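Local coordinates for protein alpha-glucosidase ([Eubacterium] rectale, PDB 6PNR) that probably hydrolyses alpha-glycosidic bonds of sulfoquinovose-containing glycosides, as a family GH31 sulfoquinovosidase, and here holds an aza-sugar inhibitor in its pocket, at residues L242-Q247 with A268-Q273; G383-M388 with G434-F439. All blocks are in the same frame, centred on the assembly; numbering follows the deposited sequence.

Interaction 1: L242-Q247 with A268-Q273. With 9VH ([(3~{S},4~{R},5~{R})-4,5-bis(oxidanyl)piperidin-3-yl]methanesulfonic acid), chain C.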
ATOM      1  N   LEU A 242     -15.719  39.581   6.522  1.00 24.77           N
ATOM      2  CA  LEU A 242     -15.352  38.436   5.699  1.00 24.63           C
ATOM      3  C   LEU A 242     -14.304  38.819   4.661  1.00 23.50           C
ATOM      4  O   LEU A 242     -14.308  39.936   4.137  1.00 24.23           O
ATOM      5  CB  LEU A 242     -16.604  37.892   5.002  1.00 25.36           C
ATOM      6  CG  LEU A 242     -16.560  36.610   4.181  1.00 26.37           C
ATOM      7  CD1 LEU A 242     -16.212  35.433   5.068  1.00 23.14           C
ATOM      8  CD2 LEU A 242     -17.949  36.394   3.502  1.00 22.14           C
ATOM      9  N   ILE A 243     -13.403  37.883   4.373  1.00 24.11           N
ATOM     10  CA  ILE A 243     -12.505  37.958   3.226  1.00 26.28           C
ATOM     11  C   ILE A 243     -13.144  37.115   2.130  1.00 27.14           C
ATOM     12  O   ILE A 243     -13.178  35.886   2.239  1.00 24.63           O
ATOM     13  CB  ILE A 243     -11.100  37.433   3.559  1.00 21.41           C
ATOM     14  CG1 ILE A 243     -10.510  38.142   4.793  1.00 29.85           C
ATOM     15  CG2 ILE A 243     -10.175  37.563   2.341  1.00 23.27           C
ATOM     16  CD1 ILE A 243     -10.206  39.585   4.578  1.00 33.36           C
ATOM     17  N   ILE A 244     -13.664  37.745   1.073  1.00 22.58           N
ATOM     18  CA  ILE A 244     -14.397  37.002   0.047  1.00 23.13           C
ATOM     19  C   ILE A 244     -13.456  36.590  -1.084  1.00 24.70           C
ATOM     20  O   ILE A 244     -12.718  37.415  -1.640  1.00 26.87           O
ATOM     21  CB  ILE A 244     -15.599  37.808  -0.483  1.00 25.59           C
ATOM     22  CG1 ILE A 244     -15.187  39.175  -1.007  1.00 26.57           C
ATOM     23  CG2 ILE A 244     -16.642  37.967   0.618  1.00 24.27           C
ATOM     24  CD1 ILE A 244     -16.232  39.798  -1.927  1.00 25.64           C
ATOM     25  N   GLY A 245     -13.466  35.300  -1.405  1.00 23.12           N
ATOM     26  CA  GLY A 245     -12.638  34.783  -2.473  1.00 24.35           C
ATOM     27  C   GLY A 245     -13.448  34.718  -3.749  1.00 25.46           C
ATOM     28  O   GLY A 245     -14.333  33.869  -3.876  1.00 26.01           O
ATOM     29  N   VAL A 246     -13.183  35.633  -4.678  1.00 27.26           N
ATOM     30  CA  VAL A 246     -13.909  35.728  -5.938  1.00 26.50           C
ATOM     31  C   VAL A 246     -12.882  35.867  -7.054  1.00 28.00           C
ATOM     32  O   VAL A 246     -11.699  36.106  -6.814  1.00 27.91           O
ATOM     33  CB  VAL A 246     -14.905  36.909  -5.969  1.00 26.48           C
ATOM     34  CG1 VAL A 246     -15.910  36.795  -4.831  1.00 22.06           C
ATOM     35  CG2 VAL A 246     -14.154  38.247  -5.912  1.00 22.55           C
ATOM     36  N   GLN A 247     -13.351  35.706  -8.288  1.00 24.87           N
ATOM     37  CA  GLN A 247     -12.470  35.699  -9.446  1.00 24.32           C
ATOM     38  C   GLN A 247     -13.244  36.205 -10.646  1.00 24.11           C
ATOM     39  O   GLN A 247     -14.465  36.373 -10.597  1.00 27.93           O
ATOM     40  CB  GLN A 247     -11.932  34.296  -9.769  1.00 27.06           C
ATOM     41  CG  GLN A 247     -11.016  33.662  -8.728  1.00 25.48           C
ATOM     42  CD  GLN A 247     -10.631  32.241  -9.114  1.00 26.59           C
ATOM     43  OE1 GLN A 247      -9.462  31.951  -9.345  1.00 29.56           O
ATOM     44  NE2 GLN A 247     -11.618  31.357  -9.206  1.00 28.26           N
ATOM     45  N   ALA A 268     -14.246  42.537   5.111  1.00 28.14           N
ATOM     46  CA  ALA A 268     -12.936  43.068   5.470  1.00 26.18           C
ATOM     47  C   ALA A 268     -12.054  43.238   4.242  1.00 26.45           C
ATOM     48  O   ALA A 268     -11.277  44.197   4.161  1.00 28.33           O
ATOM     49  CB  ALA A 268     -12.246  42.142   6.483  1.00 22.24           C
ATOM     50  N   GLY A 269     -12.156  42.323   3.277  1.00 26.86           N
ATOM     51  CA  GLY A 269     -11.297  42.372   2.112  1.00 25.06           C
ATOM     52  C   GLY A 269     -11.819  41.489   1.000  1.00 28.13           C
ATOM     53  O   GLY A 269     -12.593  40.551   1.228  1.00 25.38           O
ATOM     54  N   ILE A 270     -11.386  41.808  -0.216  1.00 25.76           N
ATOM     55  CA  ILE A 270     -11.663  40.989  -1.395  1.00 24.15           C
ATOM     56  C   ILE A 270     -10.365  40.291  -1.778  1.00 24.53           C
ATOM     57  O   ILE A 270      -9.332  40.942  -1.973  1.00 27.58           O
ATOM     58  CB  ILE A 270     -12.233  41.836  -2.550  1.00 28.58           C
ATOM     59  CG1 ILE A 270     -12.546  40.959  -3.761  1.00 27.34           C
ATOM     60  CG2 ILE A 270     -11.277  42.977  -2.934  1.00 25.74           C
ATOM     61  CD1 ILE A 270     -13.080  41.740  -4.954  1.00 25.80           C
ATOM     62  N   TRP A 271     -10.400  38.960  -1.836  1.00 24.56           N
ATOM     63  CA  TRP A 271      -9.234  38.146  -2.157  1.00 25.45           C
ATOM     64  C   TRP A 271      -9.431  37.610  -3.570  1.00 28.85           C
ATOM     65  O   TRP A 271     -10.272  36.730  -3.787  1.00 25.52           O
ATOM     66  CB  TRP A 271      -9.060  37.001  -1.147  1.00 24.11           C
ATOM     67  CG  TRP A 271      -8.049  36.000  -1.579  1.00 22.29           C
ATOM     68  CD1 TRP A 271      -6.745  36.238  -1.917  1.00 23.59           C
ATOM     69  CD2 TRP A 271      -8.255  34.595  -1.734  1.00 25.90           C
ATOM     70  NE1 TRP A 271      -6.128  35.060  -2.273  1.00 23.32           N
ATOM     71  CE2 TRP A 271      -7.037  34.038  -2.172  1.00 25.03           C
ATOM     72  CE3 TRP A 271      -9.360  33.753  -1.551  1.00 23.54           C
ATOM     73  CZ2 TRP A 271      -6.889  32.677  -2.437  1.00 25.01           C
ATOM     74  CZ3 TRP A 271      -9.209  32.395  -1.816  1.00 23.53           C
ATOM     75  CH2 TRP A 271      -7.988  31.876  -2.256  1.00 24.90           C
ATOM     76  N   CYS A 272      -8.687  38.164  -4.538  1.00 27.91           N
ATOM     77  CA  CYS A 272      -8.758  37.727  -5.934  1.00 26.57           C
ATOM     78  C   CYS A 272      -7.481  36.974  -6.257  1.00 25.55           C
ATOM     79  O   CYS A 272      -6.470  37.584  -6.618  1.00 25.09           O
ATOM     80  CB  CYS A 272      -8.940  38.900  -6.893  1.00 28.42           C
ATOM     81  SG  CYS A 272     -10.453  39.810  -6.647  1.00 27.65           S
ATOM     82  N   GLN A 273      -7.529  35.643  -6.161  1.00 23.52           N
ATOM     83  CA  GLN A 273      -6.318  34.881  -6.441  1.00 25.69           C
ATOM     84  C   GLN A 273      -5.901  34.977  -7.900  1.00 25.65           C
ATOM     85  O   GLN A 273      -4.724  34.758  -8.206  1.00 26.24           O
ATOM     86  CB  GLN A 273      -6.495  33.410  -6.046  1.00 24.92           C
ATOM     87  CG  GLN A 273      -7.539  32.640  -6.845  1.00 23.69           C
ATOM     88  CD  GLN A 273      -7.407  31.124  -6.641  1.00 28.86           C
ATOM     89  OE1 GLN A 273      -6.699  30.665  -5.738  1.00 27.91           O
ATOM     90  NE2 GLN A 273      -8.084  30.352  -7.474  1.00 27.76           N
TER
HETATM   91  O1  9VH C 701      -4.869  26.489  -9.065  1.00 27.86           O
HETATM   92  S1  9VH C 701      -3.653  27.130  -8.598  1.00 26.85           S
HETATM   93  O2  9VH C 701      -2.648  26.138  -8.303  1.00 27.71           O
HETATM   94  O3  9VH C 701      -3.227  28.169  -9.503  1.00 25.35           O
HETATM   95  C1  9VH C 701      -4.114  27.913  -7.077  1.00 24.09           C
HETATM   96  C2  9VH C 701      -4.516  26.944  -5.957  1.00 25.00           C
HETATM   97  C3  9VH C 701      -3.250  26.296  -5.418  1.00 30.34           C
HETATM   98  N1  9VH C 701      -3.354  25.562  -4.157  1.00 27.13           N
HETATM   99  C4  9VH C 701      -4.016  26.342  -3.112  1.00 22.44           C
HETATM  100  C5  9VH C 701      -5.383  26.804  -3.593  1.00 25.66           C
HETATM  101  O4  9VH C 701      -5.993  27.551  -2.543  1.00 26.17           O
HETATM  102  C6  9VH C 701      -5.236  27.681  -4.829  1.00 24.40           C
HETATM  103  O5  9VH C 701      -6.512  28.130  -5.277  1.00 25.73           O
HETATM  104  O   HOH W   1     -10.052  34.425  -5.263  1.00 23.78           O
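Two parallel strands of the GH31 TIM barrel, 242-245 and 269-271, joined through helix 250-262 as a beta-alpha-beta unit, lead at their C-terminal ends to the inhibitor site. Leu242 O takes two N-H groups, Ala268 N at 2.8 Å from above the carbonyl plane and, weakly, Gly269 N; the ladder then runs through Ile244 N to Gly269 O and Trp271 N to Ile244 O (2.8 Å), and ends with Val246 N on Trp271 O. On one face Ile243 sets CG2, anti to its own N, against Trp271 CB at 3.7 Å, while Trp271 CE3 lies 3.6 Å from Gly245 CA. On the face of Ile244 and Ile270, Ile270 CD1 meets CG2 of Val246 at 3.8 Å. Water 1 donates to Val246 O and Trp271 O and accepts from Gln273 N, bridging the chains where the ladder ends. Gln273 NE2 gives a nearly straight bond to Gln247 OE1 (2.8 Å, 164° at the hydrogen) from well above that carbonyl's plane; the amides stand 60° apart. With NE2 so engaged, the Gln273 amide is probably held in rotation, its OE1 accepting from hydroxyl O5 of 9VH at 2.6 Å; Gln247, whose NE2 bonds Glu524, thus acts as a second-shell residue.

Interaction 2: G383-M388 with G434-F439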
ATOM      1  N   GLY A 383      -0.333  48.255  -3.558  1.00 28.86           N
ATOM      2  CA  GLY A 383      -1.302  48.452  -2.498  1.00 28.65           C
ATOM      3  C   GLY A 383      -2.064  47.218  -2.066  1.00 27.64           C
ATOM      4  O   GLY A 383      -3.110  47.348  -1.419  1.00 28.43           O
ATOM      5  N   ILE A 384      -1.579  46.031  -2.400  1.00 28.00           N
ATOM      6  CA  ILE A 384      -2.174  44.796  -1.902  1.00 24.37           C
ATOM      7  C   ILE A 384      -1.739  44.608  -0.455  1.00 27.97           C
ATOM      8  O   ILE A 384      -0.547  44.710  -0.136  1.00 27.49           O
ATOM      9  CB  ILE A 384      -1.767  43.607  -2.790  1.00 28.34           C
ATOM     10  CG1 ILE A 384      -2.408  43.742  -4.195  1.00 25.24           C
ATOM     11  CG2 ILE A 384      -2.157  42.306  -2.136  1.00 25.92           C
ATOM     12  CD1 ILE A 384      -1.984  42.648  -5.202  1.00 25.30           C
ATOM     13  N   ASP A 385      -2.707  44.365   0.428  1.00 27.49           N
ATOM     14  CA  ASP A 385      -2.489  44.309   1.869  1.00 29.18           C
ATOM     15  C   ASP A 385      -2.469  42.892   2.435  1.00 29.96           C
ATOM     16  O   ASP A 385      -2.359  42.717   3.650  1.00 28.93           O
ATOM     17  CB  ASP A 385      -3.551  45.143   2.573  1.00 33.43           C
ATOM     18  CG  ASP A 385      -3.285  46.632   2.436  1.00 37.20           C
ATOM     19  OD1 ASP A 385      -2.119  47.035   2.642  1.00 36.25           O
ATOM     20  OD2 ASP A 385      -4.224  47.388   2.096  1.00 34.08           O
ATOM     21  N   GLY A 386      -2.552  41.880   1.594  1.00 29.84           N
ATOM     22  CA  GLY A 386      -2.437  40.518   2.082  1.00 27.47           C
ATOM     23  C   GLY A 386      -2.463  39.594   0.894  1.00 23.61           C
ATOM     24  O   GLY A 386      -2.801  39.999  -0.219  1.00 24.98           O
ATOM     25  N   TRP A 387      -2.075  38.343   1.135  1.00 23.46           N
ATOM     26  CA  TRP A 387      -2.062  37.410   0.020  1.00 23.96           C
ATOM     27  C   TRP A 387      -1.924  35.976   0.512  1.00 27.14           C
ATOM     28  O   TRP A 387      -1.406  35.708   1.600  1.00 25.24           O
ATOM     29  CB  TRP A 387      -0.935  37.724  -0.977  1.00 23.02           C
ATOM     30  CG  TRP A 387       0.472  37.720  -0.408  1.00 23.75           C
ATOM     31  CD1 TRP A 387       1.343  36.678  -0.374  1.00 26.27           C
ATOM     32  CD2 TRP A 387       1.174  38.843   0.137  1.00 22.99           C
ATOM     33  NE1 TRP A 387       2.545  37.078   0.175  1.00 25.73           N
ATOM     34  CE2 TRP A 387       2.466  38.405   0.489  1.00 27.19           C
ATOM     35  CE3 TRP A 387       0.839  40.178   0.344  1.00 22.69           C
ATOM     36  CZ2 TRP A 387       3.409  39.248   1.069  1.00 28.19           C
ATOM     37  CZ3 TRP A 387       1.780  41.015   0.926  1.00 27.21           C
ATOM     38  CH2 TRP A 387       3.051  40.544   1.272  1.00 27.20           C
ATOM     39  N   MET A 388      -2.402  35.059  -0.318  1.00 25.03           N
ATOM     40  CA  MET A 388      -2.063  33.653  -0.164  1.00 26.07           C
ATOM     41  C   MET A 388      -0.625  33.449  -0.618  1.00 26.03           C
ATOM     42  O   MET A 388      -0.267  33.831  -1.738  1.00 24.30           O
ATOM     43  CB  MET A 388      -3.015  32.787  -0.983  1.00 23.33           C
ATOM     44  CG  MET A 388      -2.724  31.287  -0.879  1.00 24.05           C
ATOM     45  SD  MET A 388      -3.938  30.253  -1.751  1.00 25.33           S
ATOM     46  CE  MET A 388      -5.305  30.272  -0.602  1.00 21.91           C
ATOM     47  N   GLY A 434       2.477  43.270  11.160  1.00 28.80           N
ATOM     48  CA  GLY A 434       1.279  43.693  11.854  1.00 29.39           C
ATOM     49  C   GLY A 434       0.297  44.499  11.025  1.00 35.87           C
ATOM     50  O   GLY A 434      -0.806  44.782  11.508  1.00 33.85           O
ATOM     51  N   ASP A 435       0.643  44.878   9.790  1.00 29.71           N
ATOM     52  CA  ASP A 435      -0.287  45.649   8.967  1.00 31.93           C
ATOM     53  C   ASP A 435      -0.748  44.917   7.722  1.00 30.06           C
ATOM     54  O   ASP A 435      -1.838  45.201   7.223  1.00 28.77           O
ATOM     55  CB  ASP A 435       0.336  46.977   8.530  1.00 33.59           C
ATOM     56  CG  ASP A 435       0.760  47.840   9.703  1.00 38.21           C
ATOM     57  OD1 ASP A 435       0.085  47.804  10.753  1.00 42.31           O
ATOM     58  OD2 ASP A 435       1.778  48.547   9.562  1.00 43.80           O
ATOM     59  N   VAL A 436       0.066  44.013   7.201  1.00 29.45           N
ATOM     60  CA  VAL A 436      -0.317  43.159   6.081  1.00 31.41           C
ATOM     61  C   VAL A 436      -0.139  41.724   6.538  1.00 30.71           C
ATOM     62  O   VAL A 436       0.662  41.437   7.433  1.00 33.72           O
ATOM     63  CB  VAL A 436       0.504  43.424   4.802  1.00 33.49           C
ATOM     64  CG1 VAL A 436       0.535  44.903   4.457  1.00 26.86           C
ATOM     65  CG2 VAL A 436       1.887  42.869   4.947  1.00 40.31           C
ATOM     66  N   VAL A 437      -0.891  40.814   5.938  1.00 24.69           N
ATOM     67  CA  VAL A 437      -0.825  39.427   6.379  1.00 25.72           C
ATOM     68  C   VAL A 437      -0.820  38.508   5.168  1.00 26.47           C
ATOM     69  O   VAL A 437      -1.612  38.691   4.238  1.00 25.28           O
ATOM     70  CB  VAL A 437      -1.984  39.081   7.342  1.00 30.77           C
ATOM     71  CG1 VAL A 437      -3.342  39.410   6.725  1.00 28.42           C
ATOM     72  CG2 VAL A 437      -1.897  37.616   7.777  1.00 28.73           C
ATOM     73  N   TYR A 438       0.086  37.531   5.169  1.00 25.78           N
ATOM     74  CA  TYR A 438       0.066  36.475   4.169  1.00 25.46           C
ATOM     75  C   TYR A 438      -0.256  35.166   4.874  1.00 28.00           C
ATOM     76  O   TYR A 438      -0.026  35.015   6.077  1.00 25.73           O
ATOM     77  CB  TYR A 438       1.395  36.372   3.390  1.00 23.64           C
ATOM     78  CG  TYR A 438       2.608  36.323   4.293  1.00 26.48           C
ATOM     79  CD1 TYR A 438       3.201  37.491   4.752  1.00 25.23           C
ATOM     80  CD2 TYR A 438       3.142  35.108   4.705  1.00 25.54           C
ATOM     81  CE1 TYR A 438       4.301  37.454   5.606  1.00 25.43           C
ATOM     82  CE2 TYR A 438       4.235  35.054   5.569  1.00 26.41           C
ATOM     83  CZ  TYR A 438       4.811  36.233   6.011  1.00 29.17           C
ATOM     84  OH  TYR A 438       5.892  36.192   6.865  1.00 28.50           O
ATOM     85  N   PHE A 439      -0.832  34.226   4.145  1.00 22.95           N
ATOM     86  CA  PHE A 439      -1.154  32.949   4.769  1.00 21.54           C
ATOM     87  C   PHE A 439      -0.578  31.813   3.947  1.00 24.84           C
ATOM     88  O   PHE A 439      -0.638  31.833   2.715  1.00 27.23           O
ATOM     89  CB  PHE A 439      -2.678  32.778   4.995  1.00 23.10           C
ATOM     90  CG  PHE A 439      -3.547  33.384   3.917  1.00 26.12           C
ATOM     91  CD1 PHE A 439      -3.821  34.746   3.899  1.00 27.01           C
ATOM     92  CD2 PHE A 439      -4.133  32.571   2.944  1.00 27.30           C
ATOM     93  CE1 PHE A 439      -4.640  35.292   2.918  1.00 24.81           C
ATOM     94  CE2 PHE A 439      -4.952  33.113   1.955  1.00 22.27           C
ATOM     95  CZ  PHE A 439      -5.205  34.454   1.935  1.00 22.61           C
TER
HETATM   96  O   HOH W   2      -2.059  47.233   5.711  1.00 41.47           O
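Trp387 O accepts the hydrogen of Phe439 N at 3.0 Å, in the carbonyl plane, and also receives Tyr438 CA at 3.1 Å in a CA-H...O contact. The ladder continues along these parallel strands with Trp387 N on Val437 O (3.2 Å) and a weak bond from Val437 N to Asp385 O. Beyond its N-terminal end, water 2 donates to Asp435 O and, weakly, to Asp385 OD1. On one side of the sheet Tyr438 CB sits over the five-membered ring of Trp387, 3.7 Å from its centroid, a CH-pi contact; the planes differ by 23°, but the offset leaves little overlap between the rings. On the other, Phe439, its CG between N and carbonyl carbon (chi1 35°), folds back over the neighbouring strand, with Met388 CA and Trp387 O against the same ring face. Its CE2 touches Met388 CB at 3.5 Å. Cutting Phe439 back to an alanine would probably open a gap beside Met388 CA and CB and leave this ligand-pocket side chain less closely packed. Trp387 NE1 bonds Asn423 of helix 408-429, and its ring packs on helix 365-380, while Tyr438 OH reaches Tyr450 O; strand 314-319 flanks 386-389 on the side away from 437-439.

Overall arrangement
Interactions 1 and 2 lie in series along the chain, with centres about 12 Å apart, and both belong to one parallel sheet ordered 242-245, 267-271, 314-319, 386-389, 437-439, part of the GH31 TIM barrel. Each joins two adjacent strands, one pair at either end of this run, and strand 314-319 separates the pairs. They meet nonetheless: Trp271 CZ2 packs on Met388 CE at 3.4 Å, while Trp271 NE1 bonds Gly317 O of the intervening strand. Each contact also supplies one residue of the inhibitor pocket, Gln273 in interaction 1 and Met388 in interaction 2, so strands distant in sequence converge on a single binding site.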